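Local coordinates for N-acetyltransferase family protein (Bacillus anthracis, PDB 3LNB) that probably transfers an acetyl group from acetyl-coenzyme A to arylamine nitrogens, including that of the drug sulfamethoxazole, which it inactivates, at residues A[52-63]-A[153-164]; A[117-125]-A[217-226]. The protein carries 1 engineered substitution. All coordinates share one frame; numbering follows the deposited sequence.

Interaction 1: residues A[52-63]-A[153-164]. With COA (coenzyme A), chain B; FMT (formic acid), chain C.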
# COMPACT_ATOMS: atom_id res chain seq x y z
N PHE A 52 14.66 5.41 12.45
CA PHE A 52 14.69 5.54 11.00
C PHE A 52 15.21 4.28 10.31
O PHE A 52 14.62 3.79 9.34
CB PHE A 52 15.54 6.73 10.60
CG PHE A 52 15.61 6.95 9.12
CD1 PHE A 52 14.53 7.49 8.43
CD2 PHE A 52 16.75 6.59 8.41
CE1 PHE A 52 14.59 7.68 7.05
CE2 PHE A 52 16.82 6.78 7.03
CZ PHE A 52 15.74 7.32 6.35
N ASN A 53 16.33 3.76 10.80
CA ASN A 53 16.92 2.57 10.20
C ASN A 53 16.03 1.34 10.30
O ASN A 53 16.28 0.36 9.61
CB ASN A 53 18.29 2.27 10.82
CG ASN A 53 19.35 3.32 10.46
OD1 ASN A 53 19.16 4.11 9.53
ND2 ASN A 53 20.46 3.32 11.18
N ASP A 54 14.99 1.40 11.12
CA ASP A 54 14.08 0.26 11.29
C ASP A 54 12.89 0.28 10.33
O ASP A 54 12.07 -0.65 10.32
CB ASP A 54 13.54 0.22 12.72
CG ASP A 54 14.62 -0.05 13.75
OD1 ASP A 54 15.29 -1.09 13.62
OD2 ASP A 54 14.78 0.77 14.68
N LEU A 55 12.79 1.34 9.52
CA LEU A 55 11.68 1.48 8.59
C LEU A 55 11.66 0.42 7.49
O LEU A 55 10.59 0.02 7.03
CB LEU A 55 11.69 2.89 7.97
CG LEU A 55 11.40 4.02 8.97
CD1 LEU A 55 11.58 5.38 8.30
CD2 LEU A 55 10.00 3.87 9.51
N ASP A 56 12.84 -0.02 7.07
CA ASP A 56 12.96 -1.03 6.03
C ASP A 56 12.31 -2.33 6.48
O ASP A 56 11.57 -2.96 5.73
CB ASP A 56 14.44 -1.25 5.74
CG ASP A 56 15.16 0.06 5.46
OD1 ASP A 56 15.26 0.45 4.28
OD2 ASP A 56 15.59 0.71 6.44
N GLU A 57 12.60 -2.71 7.72
CA GLU A 57 12.04 -3.92 8.31
C GLU A 57 10.53 -3.80 8.41
O GLU A 57 9.81 -4.76 8.15
CB GLU A 57 12.65 -4.14 9.70
CG GLU A 57 11.87 -5.10 10.57
CD GLU A 57 12.61 -5.44 11.84
OE1 GLU A 57 13.16 -4.52 12.49
OE2 GLU A 57 12.63 -6.64 12.20
N ILE A 58 10.05 -2.62 8.77
CA ILE A 58 8.61 -2.40 8.89
C ILE A 58 7.95 -2.58 7.53
O ILE A 58 6.99 -3.34 7.39
CB ILE A 58 8.27 -0.98 9.41
CG1 ILE A 58 8.83 -0.79 10.82
CG2 ILE A 58 6.75 -0.76 9.42
CD1 ILE A 58 8.20 -1.69 11.84
N LEU A 59 8.47 -1.90 6.52
CA LEU A 59 7.92 -1.98 5.17
C LEU A 59 7.98 -3.39 4.60
O LEU A 59 7.05 -3.85 3.94
CB LEU A 59 8.65 -1.02 4.23
CG LEU A 59 8.47 0.47 4.49
CD1 LEU A 59 9.43 1.27 3.61
CD2 LEU A 59 7.02 0.86 4.23
N LEU A 60 9.09 -4.08 4.84
CA LEU A 60 9.26 -5.44 4.35
C LEU A 60 8.20 -6.38 4.90
O LEU A 60 7.54 -7.09 4.15
CB LEU A 60 10.66 -5.96 4.71
CG LEU A 60 10.87 -7.47 4.58
CD1 LEU A 60 10.69 -7.92 3.13
CD2 LEU A 60 12.26 -7.81 5.08
N ASN A 61 8.04 -6.39 6.22
CA ASN A 61 7.06 -7.27 6.85
C ASN A 61 5.64 -6.96 6.42
O ASN A 61 4.83 -7.87 6.23
CB ASN A 61 7.20 -7.21 8.37
CG ASN A 61 8.45 -7.93 8.87
OD1 ASN A 61 9.52 -7.85 8.26
ND2 ASN A 61 8.33 -8.63 9.99
N MET A 62 5.32 -5.67 6.26
CA MET A 62 3.99 -5.27 5.83
C MET A 62 3.72 -5.87 4.46
O MET A 62 2.66 -6.44 4.22
CB MET A 62 3.86 -3.75 5.75
CG MET A 62 3.75 -3.04 7.10
SD MET A 62 3.39 -1.28 6.94
CE MET A 62 1.66 -1.30 6.51
N GLY A 63 4.69 -5.75 3.56
CA GLY A 63 4.51 -6.29 2.22
C GLY A 63 4.34 -7.80 2.20
O GLY A 63 3.60 -8.34 1.38
N ASP A 153 5.69 4.46 1.46
CA ASP A 153 4.52 3.90 0.80
C ASP A 153 4.43 2.39 0.91
O ASP A 153 5.25 1.66 0.36
CB ASP A 153 4.52 4.31 -0.67
CG ASP A 153 3.21 3.97 -1.38
OD1 ASP A 153 2.33 3.33 -0.77
OD2 ASP A 153 3.08 4.35 -2.57
N ALA A 154 3.41 1.92 1.62
CA ALA A 154 3.19 0.49 1.79
C ALA A 154 1.88 0.10 1.13
O ALA A 154 1.36 -0.99 1.37
CB ALA A 154 3.15 0.14 3.27
N GLY A 155 1.34 0.99 0.29
CA GLY A 155 0.07 0.70 -0.35
C GLY A 155 0.07 0.55 -1.86
O GLY A 155 -1.00 0.41 -2.46
N PHE A 156 1.24 0.55 -2.49
CA PHE A 156 1.31 0.43 -3.95
C PHE A 156 1.26 -1.01 -4.48
O PHE A 156 1.86 -1.32 -5.51
CB PHE A 156 2.57 1.14 -4.46
CG PHE A 156 2.47 1.65 -5.88
CD1 PHE A 156 3.58 2.20 -6.52
CD2 PHE A 156 1.26 1.56 -6.59
CE1 PHE A 156 3.49 2.67 -7.84
CE2 PHE A 156 1.17 2.03 -7.91
CZ PHE A 156 2.29 2.59 -8.53
N ALA A 157 0.56 -1.88 -3.75
CA ALA A 157 0.37 -3.29 -4.12
C ALA A 157 1.64 -4.09 -4.41
O ALA A 157 2.36 -4.48 -3.50
CB ALA A 157 -0.60 -3.40 -5.30
N SER A 158 1.91 -4.34 -5.69
CA SER A 158 3.10 -5.11 -6.05
C SER A 158 4.31 -4.21 -6.27
O SER A 158 5.44 -4.70 -6.33
CB SER A 158 2.85 -5.95 -7.30
OG SER A 158 2.79 -5.15 -8.47
N HIS A 159 4.07 -2.91 -6.39
CA HIS A 159 5.14 -1.93 -6.61
C HIS A 159 5.58 -1.29 -5.30
O HIS A 159 5.56 -0.07 -5.15
CB HIS A 159 4.64 -0.85 -7.57
CG HIS A 159 4.01 -1.39 -8.82
ND1 HIS A 159 4.72 -2.15 -9.73
CD2 HIS A 159 2.74 -1.34 -9.28
CE1 HIS A 159 3.91 -2.53 -10.70
NE2 HIS A 159 2.70 -2.05 -10.45
N LEU A 160 5.97 -2.13 -4.34
CA LEU A 160 6.40 -1.66 -3.03
C LEU A 160 7.90 -1.36 -2.98
O LEU A 160 8.72 -2.23 -3.28
CB LEU A 160 6.05 -2.71 -1.97
CG LEU A 160 4.56 -3.02 -1.82
CD1 LEU A 160 4.39 -4.20 -0.86
CD2 LEU A 160 3.82 -1.79 -1.30
N PRO A 161 8.27 -0.13 -2.61
CA PRO A 161 9.69 0.24 -2.54
C PRO A 161 10.42 -0.52 -1.43
O PRO A 161 11.60 -0.86 -1.57
CB PRO A 161 9.65 1.74 -2.29
CG PRO A 161 8.40 2.15 -3.00
CD PRO A 161 7.43 1.08 -2.56
N LEU A 162 9.71 -0.77 -0.33
CA LEU A 162 10.27 -1.49 0.82
C LEU A 162 11.41 -0.74 1.53
O LEU A 162 12.16 -1.33 2.31
CB LEU A 162 10.73 -2.88 0.39
CG LEU A 162 9.66 -3.76 -0.27
CD1 LEU A 162 10.25 -5.12 -0.58
CD2 LEU A 162 8.44 -3.90 0.65
N HIS A 163 11.53 0.55 1.25
CA HIS A 163 12.53 1.43 1.85
C HIS A 163 12.03 2.86 1.67
O HIS A 163 11.30 3.15 0.72
CB HIS A 163 13.89 1.36 1.12
CG HIS A 163 14.47 -0.01 1.04
ND1 HIS A 163 15.11 -0.62 2.10
CD2 HIS A 163 14.52 -0.90 0.02
CE1 HIS A 163 15.52 -1.82 1.74
NE2 HIS A 163 15.17 -2.02 0.48
N PRO A 164 12.40 3.77 2.58
CA PRO A 164 11.94 5.15 2.39
C PRO A 164 12.56 5.62 1.07
O PRO A 164 13.71 5.27 0.78
CB PRO A 164 12.54 5.88 3.58
CG PRO A 164 12.56 4.83 4.64
CD PRO A 164 13.03 3.60 3.91
N1A COA B . -8.15 -3.48 -9.16
C2A COA B . -8.69 -4.67 -9.34
N3A COA B . -8.09 -5.60 -10.06
C4A COA B . -6.90 -5.36 -10.63
C5A COA B . -6.31 -4.11 -10.47
C6A COA B . -6.97 -3.16 -9.71
N6A COA B . -6.43 -1.96 -9.50
N7A COA B . -5.15 -4.13 -11.12
C8A COA B . -5.01 -5.34 -11.66
N9A COA B . -6.07 -6.09 -11.37
C1B COA B . -6.23 -7.52 -11.71
C2B COA B . -6.16 -7.81 -13.21
O2B COA B . -7.43 -7.53 -13.81
C3B COA B . -5.90 -9.31 -13.19
O3B COA B . -7.13 -10.04 -13.18
P3B COA B . -7.19 -11.47 -13.93
O7A COA B . -6.02 -12.32 -13.62
O8A COA B . -8.58 -12.15 -13.50
O9A COA B . -7.30 -11.12 -15.50
C4B COA B . -5.15 -9.53 -11.87
O4B COA B . -5.09 -8.25 -11.22
C5B COA B . -3.72 -10.00 -12.13
O5B COA B . -3.00 -9.01 -12.86
P1A COA B . -1.54 -9.36 -13.44
O1A COA B . -0.94 -7.98 -14.00
O2A COA B . -1.60 -10.41 -14.48
O3A COA B . -0.65 -9.82 -12.18
P2A COA B . 0.03 -8.81 -11.13
O4A COA B . 1.50 -8.52 -11.70
O5A COA B . 0.07 -9.42 -9.78
O6A COA B . -0.76 -7.41 -11.18
CBP COA B . -1.41 -6.05 -9.24
CCP COA B . -1.82 -7.11 -10.26
CDP COA B . -0.35 -6.63 -8.29
CEP COA B . -2.64 -5.63 -8.43
CAP COA B . -0.84 -4.82 -9.96
OAP COA B . -1.82 -4.32 -10.88
C9P COA B . -0.49 -3.70 -8.98
O9P COA B . 0.49 -3.80 -8.24
N8P COA B . -1.31 -2.66 -9.01
C7P COA B . -1.13 -1.47 -8.17
C6P COA B . -2.48 -1.00 -7.62
C5P COA B . -2.40 0.43 -7.09
O5P COA B . -2.33 1.38 -7.86
N4P COA B . -2.43 0.56 -5.76
C3P COA B . -2.35 1.88 -5.12
C2P COA B . -3.70 2.60 -5.16
S1P COA B . -4.97 1.84 -4.08
C FMT C . 14.36 -5.39 -0.48
O1 FMT C . 15.30 -4.66 -0.73
O2 FMT C . 13.91 -6.24 -1.41
O HOH W 1 13.00 -3.75 3.13
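Leu59 and Leu162 bring their CA atoms to 5.0 Å where an irregular loop, 153-164, runs against the helix that starts at Leu55, and Asp56 and His163 come equally near one turn earlier. Leu59 carries the apolar part: with CG anti to the carbonyl carbon (chi1 -67°), it spreads its two methyls along the loop, CD1 over the Leu162-His163 peptide and CD2 at 4.1 Å from Ala154 CB. Met62, bent at chi3, lays SD and CE against the same Ala154 CB, a methyl small enough to fit between Leu59 and Met62. Leu162 returns the contact by setting CD2 at 3.6 Å from Leu59 O. Farther along, the compact ring of Pro164 puts CG at 3.8 Å from Leu55 CD1, while Gly63 leaves room for Leu160 CD1, 3.7 Å from Gly63 CA.

At the polar side of the contact His163 ND1 donates to Asp56 OD1 in a nearly straight bond, modelled so short that its length is doubtful. The other ring nitrogen, NE2, donates in the ring plane to O1 of a formic acid molecule, probably from the crystallisation liquor. A water bridges Asp56 O and Leu162 O.

Beyond the helix, the loop's type II' turn from Phe156 to His159 carries Ser158, whose N and OG both donate to coenzyme A O9P. Asp153, whose OD2 is hydrogen-bonded to His138 NE2, fits the Cys-His-Asp triad of arylamine N-acetyltransferases, probably completed by Cys99.

Interaction 2: residues A[117-125]-A[217-226]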
# COMPACT_ATOMS: atom_id res chain seq x y z
N VAL A 117 5.64 12.65 10.43
CA VAL A 117 4.98 12.17 9.23
C VAL A 117 3.63 12.81 8.98
O VAL A 117 3.01 13.33 9.90
CB VAL A 117 4.76 10.64 9.30
CG1 VAL A 117 6.10 9.91 9.27
CG2 VAL A 117 4.00 10.28 10.57
N TYR A 118 3.20 12.78 7.73
CA TYR A 118 1.89 13.28 7.35
C TYR A 118 1.46 12.59 6.06
O TYR A 118 2.29 12.11 5.29
CB TYR A 118 1.86 14.82 7.20
CG TYR A 118 2.73 15.40 6.11
CD1 TYR A 118 4.08 15.69 6.35
CD2 TYR A 118 2.19 15.71 4.86
CE1 TYR A 118 4.87 16.27 5.35
CE2 TYR A 118 2.97 16.29 3.86
CZ TYR A 118 4.31 16.56 4.11
OH TYR A 118 5.07 17.14 3.13
N LYS A 119 0.15 12.53 5.84
CA LYS A 119 -0.42 11.89 4.66
C LYS A 119 -0.69 12.90 3.56
O LYS A 119 -0.98 14.06 3.83
CB LYS A 119 -1.74 11.20 5.03
CG LYS A 119 -1.64 10.17 6.15
CD LYS A 119 -3.00 9.54 6.47
CE LYS A 119 -3.95 10.51 7.14
NZ LYS A 119 -3.42 10.99 8.45
N VAL A 120 -0.58 12.44 2.31
CA VAL A 120 -0.86 13.29 1.15
C VAL A 120 -1.56 12.43 0.11
O VAL A 120 -1.43 11.21 0.12
CB VAL A 120 0.43 13.89 0.51
CG1 VAL A 120 1.21 14.68 1.54
CG2 VAL A 120 1.28 12.78 -0.12
N ALA A 121 -2.32 13.05 -0.77
CA ALA A 121 -3.01 12.30 -1.79
C ALA A 121 -2.10 12.13 -3.00
O ALA A 121 -1.14 12.89 -3.18
CB ALA A 121 -4.29 13.01 -2.20
N GLY A 122 -2.40 11.12 -3.80
CA GLY A 122 -1.63 10.85 -5.00
C GLY A 122 -2.59 10.37 -6.06
O GLY A 122 -3.71 9.98 -5.76
N THR A 123 -2.15 10.41 -7.31
CA THR A 123 -2.95 9.98 -8.44
C THR A 123 -2.05 9.03 -9.23
O THR A 123 -0.98 9.42 -9.69
CB THR A 123 -3.35 11.18 -9.34
OG1 THR A 123 -4.05 12.15 -8.55
CG2 THR A 123 -4.25 10.72 -10.48
N VAL A 124 -2.48 7.78 -9.37
CA VAL A 124 -1.70 6.76 -10.08
C VAL A 124 -1.88 6.86 -11.59
O VAL A 124 -2.92 7.30 -12.08
CB VAL A 124 -2.12 5.33 -9.62
CG1 VAL A 124 -1.30 4.29 -10.37
CG2 VAL A 124 -1.93 5.18 -8.12
N TYR A 125 -0.86 6.45 -12.34
CA TYR A 125 -0.94 6.48 -13.80
C TYR A 125 -1.18 5.05 -14.29
O TYR A 125 -0.51 4.12 -13.85
CB TYR A 125 0.34 7.02 -14.42
CG TYR A 125 0.21 7.29 -15.91
CD1 TYR A 125 -0.54 8.37 -16.37
CD2 TYR A 125 0.80 6.45 -16.85
CE1 TYR A 125 -0.70 8.61 -17.73
CE2 TYR A 125 0.65 6.68 -18.22
CZ TYR A 125 -0.10 7.76 -18.65
OH TYR A 125 -0.26 8.00 -20.00
N ILE A 217 6.21 6.91 -14.83
CA ILE A 217 5.51 7.46 -13.68
C ILE A 217 4.63 6.42 -12.99
O ILE A 217 3.79 5.78 -13.62
CB ILE A 217 4.60 8.64 -14.07
CG1 ILE A 217 5.45 9.82 -14.53
CG2 ILE A 217 3.71 9.02 -12.90
CD1 ILE A 217 4.64 10.96 -15.09
N GLY A 218 4.84 6.25 -11.69
CA GLY A 218 4.02 5.33 -10.92
C GLY A 218 2.82 6.16 -10.52
O GLY A 218 1.67 5.82 -10.82
N TYR A 219 3.09 7.26 -9.83
CA TYR A 219 2.04 8.18 -9.43
C TYR A 219 2.58 9.58 -9.18
O TYR A 219 3.78 9.78 -8.95
CB TYR A 219 1.31 7.69 -8.17
CG TYR A 219 2.20 7.38 -6.98
CD1 TYR A 219 2.56 6.06 -6.69
CD2 TYR A 219 2.68 8.40 -6.15
CE1 TYR A 219 3.37 5.76 -5.60
CE2 TYR A 219 3.49 8.10 -5.05
CZ TYR A 219 3.83 6.79 -4.79
OH TYR A 219 4.61 6.47 -3.71
N ALA A 220 1.68 10.54 -9.27
CA ALA A 220 1.99 11.94 -9.03
C ALA A 220 1.40 12.26 -7.67
O ALA A 220 0.49 11.57 -7.21
CB ALA A 220 1.35 12.81 -10.09
N PHE A 221 1.92 13.29 -7.02
CA PHE A 221 1.42 13.72 -5.72
C PHE A 221 1.88 15.14 -5.39
O PHE A 221 2.70 15.72 -6.11
CB PHE A 221 1.85 12.75 -4.60
CG PHE A 221 3.34 12.70 -4.36
CD1 PHE A 221 4.17 11.94 -5.18
CD2 PHE A 221 3.91 13.42 -3.31
CE1 PHE A 221 5.55 11.89 -4.95
CE2 PHE A 221 5.29 13.38 -3.08
CZ PHE A 221 6.11 12.62 -3.90
N THR A 222 1.33 15.69 -4.32
CA THR A 222 1.67 17.03 -3.85
C THR A 222 2.02 16.89 -2.37
O THR A 222 1.92 15.81 -1.80
CB THR A 222 0.49 18.01 -3.98
OG1 THR A 222 -0.52 17.68 -3.02
CG2 THR A 222 -0.11 17.96 -5.37
N LEU A 223 2.43 17.99 -1.74
CA LEU A 223 2.78 17.95 -0.33
C LEU A 223 1.68 18.57 0.54
O LEU A 223 1.93 18.97 1.68
CB LEU A 223 4.13 18.65 -0.10
CG LEU A 223 5.29 18.09 -0.94
CD1 LEU A 223 6.59 18.79 -0.58
CD2 LEU A 223 5.43 16.59 -0.72
N ASP A 224 0.46 18.63 0.01
CA ASP A 224 -0.69 19.16 0.75
C ASP A 224 -1.18 18.08 1.73
O ASP A 224 -1.66 17.03 1.30
CB ASP A 224 -1.85 19.52 -0.19
CG ASP A 224 -1.46 20.55 -1.24
OD1 ASP A 224 -0.77 21.53 -0.90
OD2 ASP A 224 -1.87 20.38 -2.41
N PRO A 225 -1.09 18.34 3.04
CA PRO A 225 -1.52 17.41 4.10
C PRO A 225 -3.01 17.08 4.04
O PRO A 225 -3.84 17.98 3.90
CB PRO A 225 -1.17 18.17 5.39
CG PRO A 225 -0.06 19.07 4.98
CD PRO A 225 -0.49 19.56 3.62
N ILE A 226 -3.34 15.80 4.17
CA ILE A 226 -4.74 15.39 4.15
C ILE A 226 -5.14 14.75 5.48
O ILE A 226 -4.35 14.04 6.11
CB ILE A 226 -5.03 14.41 3.00
CG1 ILE A 226 -4.19 13.14 3.16
CG2 ILE A 226 -4.73 15.08 1.67
CD1 ILE A 226 -4.39 12.12 2.04
O HOH W 2 -1.74 13.84 7.48
O HOH W 3 -2.55 15.82 -0.72
O HOH W 4 -1.72 15.56 -3.43
O HOH W 5 -2.13 13.47 -6.96
O HOH W 6 1.49 3.16 -12.15
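Gly218 O accepts from Tyr125 N at 3.0 Å and also from a water that bridges to Tyr125 O. Two further bonds pair Thr123 with Ala220: Thr123 N reaches Ala220 O at 2.9 Å, and Ala220 N returns to Thr123 O at the same length. Thr123 OG1 donates to a water that also bonds Ala220 O, and takes the N-H of Asp136 from the next strand.

These are neighbouring antiparallel strands in the middle of a large, twisted sheet, and Gly218 with Tyr219 forms a classic beta bulge opposite Leu193. Around Gly122, which has no side chain, the strands come close enough for its CA to lie 3.1 Å from Ala220 O; Phe221 CB sits beside it, against Ala121 O.

Toward Pro225 the pairing loosens and waters fill in, one joining Ala121 N to Asp224 O. Branched Val120 fits here, its CB and both methyls gathered round Thr222 O. Ile226 N then bonds Lys119 O. With CG1 between the backbone N and carbonyl carbon (chi1 61°), Ile226 folds CD1 over the Val120-Ala121 peptide, 3.4 Å from Val120 C. The Tyr118 ring meets Pro225 at a slant, CD2 4.0 Å from Pro225 CG.

In the fold
After helix 34-42 the chain forms helix 55-65, then helix 99-112 and strands 116-126, 131-145 and 148-152 before reaching loop 153-164, where interaction 1 closes a loop back onto the early helix. It goes on through strands 165-166, 172-174, 177-182 and 191-196 to strand 216-225, which returns beside 116-126 as interaction 2. The segments alternate along the chain, so the two closures cross. Interaction 1 ties the helical N-terminal part to the loop that binds coenzyme A; interaction 2 joins the two halves of the sheet. They meet where Phe156 packs on Tyr219 and Val124, and where Tyr219 OH probably makes a weak hydrogen bond to OD2 of Asp153, a member of the presumed triad.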